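Local coordinates for protein pyocin S5 (Pseudomonas aeruginosa PAO1, PDB 6THK) that is imported into Pseudomonas aeruginosa cells and probably kills them by forming channels that depolarise the cytoplasmic membrane, at residues A[199-210]-A[273-284]. The protein carries 1 engineered substitution. Sequence-based numbering, arbitrary orientation.
Sequences DLSQLERDYRTR and LEKQKAIYNGEL
Tyr207 and Tyr280 stack at the heart of a surface contact between two parallel helices, where the C-terminal end of helix 157-212 runs beside the start of helix 272-338 in the elongated middle of this channel-forming bacteriocin. The segment axes approach to 10.6 Å at 10°. The rings form an offset stack, centroids 4.1 Å apart and planes at 10°, with Tyr280 CD1 above the centre of the Tyr207 ring. Tyr207 CB adds a CH-pi contact over the Tyr280 face. On the other face of Tyr280 lies the amide NE2 of Gln276, 3.3 Å above the ring plane and offset toward the rim, while Leu203 CG, held anti to its own backbone N (chi1 -170°), meets the ring edge. Both segments fall in predicted coiled coils, and one knob-into-hole contact is consistent with this: Leu203 sits among Leu273, Gln276, Lys277 and Tyr280. Its CD2 touches Gln276 CB (3.8 Å) and its CD1 the aliphatic CG of Lys277. Toward the N-terminal ends, Leu200 CD2 touches Leu273 CD1 at 3.8 Å. At the other end, Leu284 CD2 packs against Tyr207 CE1 (3.7 Å), and its CD1 reaches Arg210 CB. A water bridges Arg210 NH1 and Asn281 OD1. The side chain of Leu284 lies about 7 Å from the zinc ion bound by Glu221 and Glu288. Helix 237-267 packs on helix 272-338 through Ile266, which touches Lys275 and Ala278.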
loop_
_atom_site.group_PDB
_atom_site.type_symbol
_atom_site.label_atom_id
_atom_site.label_comp_id
_atom_site.label_asym_id
_atom_site.label_seq_id
_atom_site.Cartn_x
_atom_site.Cartn_y
_atom_site.Cartn_z
ATOM N N ASP A 199 4.609 -23.042 24.015
ATOM C CA ASP A 199 5.132 -22.485 22.774
ATOM C C ASP A 199 4.008 -22.011 21.864
ATOM O O ASP A 199 4.153 -21.024 21.159
ATOM C CB ASP A 199 5.994 -23.511 22.039
ATOM C CG ASP A 199 7.322 -23.754 22.719
ATOM O OD1 ASP A 199 7.690 -22.966 23.612
ATOM O OD2 ASP A 199 7.998 -24.737 22.357
ATOM N N LEU A 200 2.901 -22.740 21.880
ATOM C CA LEU A 200 1.708 -22.431 21.097
ATOM C C LEU A 200 1.042 -21.151 21.592
ATOM O O LEU A 200 0.559 -20.360 20.779
ATOM C CB LEU A 200 0.696 -23.589 21.114
ATOM C CG LEU A 200 1.024 -24.836 20.281
ATOM C CD1 LEU A 200 -0.112 -25.846 20.347
ATOM C CD2 LEU A 200 1.308 -24.491 18.826
ATOM N N SER A 201 1.007 -20.957 22.924
ATOM C CA SER A 201 0.429 -19.770 23.558
ATOM C C SER A 201 1.183 -18.515 23.105
ATOM O O SER A 201 0.543 -17.526 22.755
ATOM C CB SER A 201 0.470 -19.897 25.079
ATOM O OG SER A 201 -0.380 -20.931 25.544
ATOM N N GLN A 202 2.540 -18.574 23.066
ATOM C CA GLN A 202 3.384 -17.468 22.615
ATOM C C GLN A 202 3.207 -17.242 21.116
ATOM O O GLN A 202 3.225 -16.095 20.676
ATOM C CB GLN A 202 4.862 -17.685 22.984
ATOM C CG GLN A 202 5.748 -16.431 22.842
ATOM C CD GLN A 202 5.387 -15.329 23.816
ATOM O OE1 GLN A 202 5.565 -15.456 25.034
ATOM N NE2 GLN A 202 4.860 -14.223 23.303
ATOM N N LEU A 203 2.998 -18.326 20.341
ATOM C CA LEU A 203 2.754 -18.242 18.904
ATOM C C LEU A 203 1.413 -17.501 18.641
ATOM O O LEU A 203 1.332 -16.720 17.693
ATOM C CB LEU A 203 2.757 -19.644 18.281
ATOM C CG LEU A 203 2.748 -19.731 16.763
ATOM C CD1 LEU A 203 4.091 -19.347 16.170
ATOM C CD2 LEU A 203 2.380 -21.123 16.308
ATOM N N GLU A 204 0.395 -17.731 19.490
ATOM C CA GLU A 204 -0.911 -17.079 19.413
ATOM C C GLU A 204 -0.742 -15.592 19.755
ATOM O O GLU A 204 -1.254 -14.739 19.031
ATOM C CB GLU A 204 -1.937 -17.755 20.344
ATOM C CG GLU A 204 -3.389 -17.531 19.946
ATOM C CD GLU A 204 -4.417 -17.942 20.979
ATOM O OE1 GLU A 204 -5.164 -18.917 20.732
ATOM O OE2 GLU A 204 -4.485 -17.279 22.037
ATOM N N ARG A 205 0.032 -15.297 20.829
ATOM C CA ARG A 205 0.390 -13.954 21.294
ATOM C C ARG A 205 1.068 -13.115 20.205
ATOM O O ARG A 205 0.689 -11.958 20.027
ATOM C CB ARG A 205 1.293 -14.036 22.526
ATOM C CG ARG A 205 0.662 -13.399 23.739
ATOM C CD ARG A 205 1.119 -14.059 25.007
ATOM N NE ARG A 205 0.000 -14.716 25.678
ATOM C CZ ARG A 205 0.019 -15.973 26.108
ATOM N NH1 ARG A 205 1.106 -16.720 25.950
ATOM N NH2 ARG A 205 -1.043 -16.490 26.711
ATOM N N ASP A 206 2.067 -13.703 19.484
ATOM C CA ASP A 206 2.812 -13.059 18.389
ATOM C C ASP A 206 1.895 -12.759 17.205
ATOM O O ASP A 206 2.002 -11.699 16.596
ATOM C CB ASP A 206 4.034 -13.901 17.942
ATOM C CG ASP A 206 5.176 -13.988 18.953
ATOM O OD1 ASP A 206 5.274 -13.091 19.825
ATOM O OD2 ASP A 206 6.003 -14.928 18.841
ATOM N N TYR A 207 0.967 -13.675 16.919
ATOM C CA TYR A 207 0.003 -13.560 15.837
ATOM C C TYR A 207 -1.015 -12.440 16.078
ATOM O O TYR A 207 -1.237 -11.643 15.169
ATOM C CB TYR A 207 -0.688 -14.905 15.624
ATOM C CG TYR A 207 -1.909 -14.869 14.738
ATOM C CD1 TYR A 207 -1.793 -14.661 13.367
ATOM C CD2 TYR A 207 -3.174 -15.117 15.256
ATOM C CE1 TYR A 207 -2.908 -14.699 12.534
ATOM C CE2 TYR A 207 -4.296 -15.172 14.431
ATOM C CZ TYR A 207 -4.158 -14.962 13.071
ATOM O OH TYR A 207 -5.270 -14.970 12.264
ATOM N N ARG A 208 -1.593 -12.399 17.268
ATOM C CA ARG A 208 -2.582 -11.398 17.595
ATOM C C ARG A 208 -1.966 -10.020 17.505
ATOM O O ARG A 208 -2.590 -9.098 16.999
ATOM C CB ARG A 208 -3.110 -11.636 19.004
ATOM C CG ARG A 208 -4.597 -11.905 19.070
ATOM C CD ARG A 208 -4.930 -12.865 20.196
ATOM N NE ARG A 208 -6.028 -13.758 19.836
ATOM C CZ ARG A 208 -6.550 -14.670 20.648
ATOM N NH1 ARG A 208 -7.547 -15.434 20.231
ATOM N NH2 ARG A 208 -6.080 -14.819 21.877
ATOM N N THR A 209 -0.742 -9.880 17.999
ATOM C CA THR A 209 -0.048 -8.600 17.961
ATOM C C THR A 209 0.213 -8.160 16.524
ATOM O O THR A 209 0.048 -6.995 16.180
ATOM C CB THR A 209 1.263 -8.637 18.782
ATOM O OG1 THR A 209 2.404 -8.592 17.916
ATOM C CG2 THR A 209 1.333 -9.898 19.625
ATOM N N ARG A 210 0.662 -9.099 15.703
ATOM C CA ARG A 210 0.920 -8.847 14.296
ATOM C C ARG A 210 -0.363 -8.520 13.544
ATOM O O ARG A 210 -0.375 -7.684 12.656
ATOM C CB ARG A 210 1.638 -10.031 13.666
ATOM C CG ARG A 210 3.141 -9.980 13.855
ATOM C CD ARG A 210 3.720 -11.358 14.105
ATOM N NE ARG A 210 4.965 -11.291 14.860
ATOM C CZ ARG A 210 6.029 -12.041 14.603
ATOM N NH1 ARG A 210 5.993 -12.912 13.606
ATOM N NH2 ARG A 210 7.125 -11.925 15.338
ATOM N N LEU A 273 3.263 -27.438 15.918
ATOM C CA LEU A 273 3.829 -26.107 16.145
ATOM C C LEU A 273 4.190 -25.456 14.814
ATOM O O LEU A 273 3.804 -24.313 14.575
ATOM C CB LEU A 273 5.045 -26.188 17.096
ATOM C CG LEU A 273 5.830 -24.895 17.414
ATOM C CD1 LEU A 273 4.950 -23.825 18.056
ATOM C CD2 LEU A 273 6.998 -25.187 18.337
ATOM N N GLU A 274 4.873 -26.204 13.929
ATOM C CA GLU A 274 5.232 -25.731 12.592
ATOM C C GLU A 274 3.995 -25.545 11.701
ATOM O O GLU A 274 3.990 -24.645 10.852
ATOM C CB GLU A 274 6.264 -26.651 11.924
ATOM C CG GLU A 274 7.654 -26.595 12.536
ATOM C CD GLU A 274 8.262 -25.234 12.815
ATOM O OE1 GLU A 274 8.396 -24.423 11.868
ATOM O OE2 GLU A 274 8.634 -24.992 13.985
ATOM N N LYS A 275 2.942 -26.374 11.907
ATOM C CA LYS A 275 1.682 -26.267 11.165
ATOM C C LYS A 275 0.935 -25.020 11.604
ATOM O O LYS A 275 0.447 -24.301 10.743
ATOM C CB LYS A 275 0.793 -27.497 11.367
ATOM C CG LYS A 275 -0.262 -27.656 10.282
ATOM C CD LYS A 275 -0.979 -28.986 10.402
ATOM C CE LYS A 275 -1.858 -29.267 9.214
ATOM N NZ LYS A 275 -2.280 -30.689 9.162
ATOM N N GLN A 276 0.840 -24.767 12.929
ATOM C CA GLN A 276 0.139 -23.604 13.479
ATOM C C GLN A 276 0.825 -22.310 13.067
ATOM O O GLN A 276 0.135 -21.332 12.782
ATOM C CB GLN A 276 -0.054 -23.708 15.011
ATOM C CG GLN A 276 -1.019 -22.669 15.624
ATOM C CD GLN A 276 -2.451 -22.751 15.125
ATOM O OE1 GLN A 276 -3.271 -23.538 15.614
ATOM N NE2 GLN A 276 -2.799 -21.895 14.174
ATOM N N LYS A 277 2.174 -22.335 12.969
ATOM C CA LYS A 277 2.999 -21.217 12.510
ATOM C C LYS A 277 2.565 -20.853 11.079
ATOM O O LYS A 277 2.257 -19.686 10.803
ATOM C CB LYS A 277 4.496 -21.597 12.545
ATOM C CG LYS A 277 5.422 -20.400 12.762
ATOM C CD LYS A 277 6.903 -20.730 12.588
ATOM C CE LYS A 277 7.555 -21.285 13.839
ATOM N NZ LYS A 277 9.012 -21.513 13.642
ATOM N N ALA A 278 2.468 -21.875 10.203
ATOM C CA ALA A 278 2.038 -21.741 8.812
ATOM C C ALA A 278 0.550 -21.304 8.688
ATOM O O ALA A 278 0.252 -20.435 7.874
ATOM C CB ALA A 278 2.301 -23.039 8.062
ATOM N N ILE A 279 -0.370 -21.867 9.520
ATOM C CA ILE A 279 -1.804 -21.505 9.520
ATOM C C ILE A 279 -1.953 -19.999 9.786
ATOM O O ILE A 279 -2.699 -19.329 9.069
ATOM C CB ILE A 279 -2.635 -22.358 10.529
ATOM C CG1 ILE A 279 -2.760 -23.823 10.055
ATOM C CG2 ILE A 279 -4.032 -21.747 10.791
ATOM C CD1 ILE A 279 -2.788 -24.851 11.177
ATOM N N TYR A 280 -1.237 -19.495 10.827
ATOM C CA TYR A 280 -1.192 -18.098 11.256
ATOM C C TYR A 280 -0.635 -17.198 10.169
ATOM O O TYR A 280 -1.282 -16.207 9.839
ATOM C CB TYR A 280 -0.341 -17.939 12.527
ATOM C CG TYR A 280 -1.034 -18.310 13.818
ATOM C CD1 TYR A 280 -2.423 -18.347 13.903
ATOM C CD2 TYR A 280 -0.302 -18.601 14.964
ATOM C CE1 TYR A 280 -3.066 -18.687 15.093
ATOM C CE2 TYR A 280 -0.933 -18.918 16.165
ATOM C CZ TYR A 280 -2.316 -18.957 16.225
ATOM O OH TYR A 280 -2.944 -19.276 17.401
ATOM N N ASN A 281 0.558 -17.531 9.610
ATOM C CA ASN A 281 1.178 -16.748 8.537
ATOM C C ASN A 281 0.254 -16.671 7.321
ATOM O O ASN A 281 0.119 -15.600 6.736
ATOM C CB ASN A 281 2.552 -17.296 8.141
ATOM C CG ASN A 281 3.672 -17.040 9.119
ATOM O OD1 ASN A 281 3.640 -16.114 9.956
ATOM N ND2 ASN A 281 4.704 -17.878 9.030
ATOM N N GLY A 282 -0.423 -17.771 7.020
ATOM C CA GLY A 282 -1.362 -17.815 5.923
ATOM C C GLY A 282 -2.510 -16.861 6.170
ATOM O O GLY A 282 -2.982 -16.205 5.256
ATOM N N GLU A 283 -2.988 -16.807 7.405
ATOM C CA GLU A 283 -4.066 -15.893 7.747
ATOM C C GLU A 283 -3.597 -14.460 7.582
ATOM O O GLU A 283 -4.312 -13.629 7.051
ATOM C CB GLU A 283 -4.531 -16.102 9.187
ATOM C CG GLU A 283 -5.296 -17.390 9.420
ATOM C CD GLU A 283 -6.772 -17.260 9.112
ATOM O OE1 GLU A 283 -7.404 -16.312 9.620
ATOM O OE2 GLU A 283 -7.299 -18.106 8.364
ATOM N N LEU A 284 -2.376 -14.201 8.033
ATOM C CA LEU A 284 -1.761 -12.883 7.977
ATOM C C LEU A 284 -1.570 -12.406 6.554
ATOM O O LEU A 284 -1.718 -11.229 6.264
ATOM C CB LEU A 284 -0.418 -12.887 8.704
ATOM C CG LEU A 284 -0.461 -12.805 10.228
ATOM C CD1 LEU A 284 0.893 -12.403 10.781
ATOM C CD2 LEU A 284 -1.533 -11.835 10.687
HETATM O O HOH W 1 4.706 -13.197 10.995
#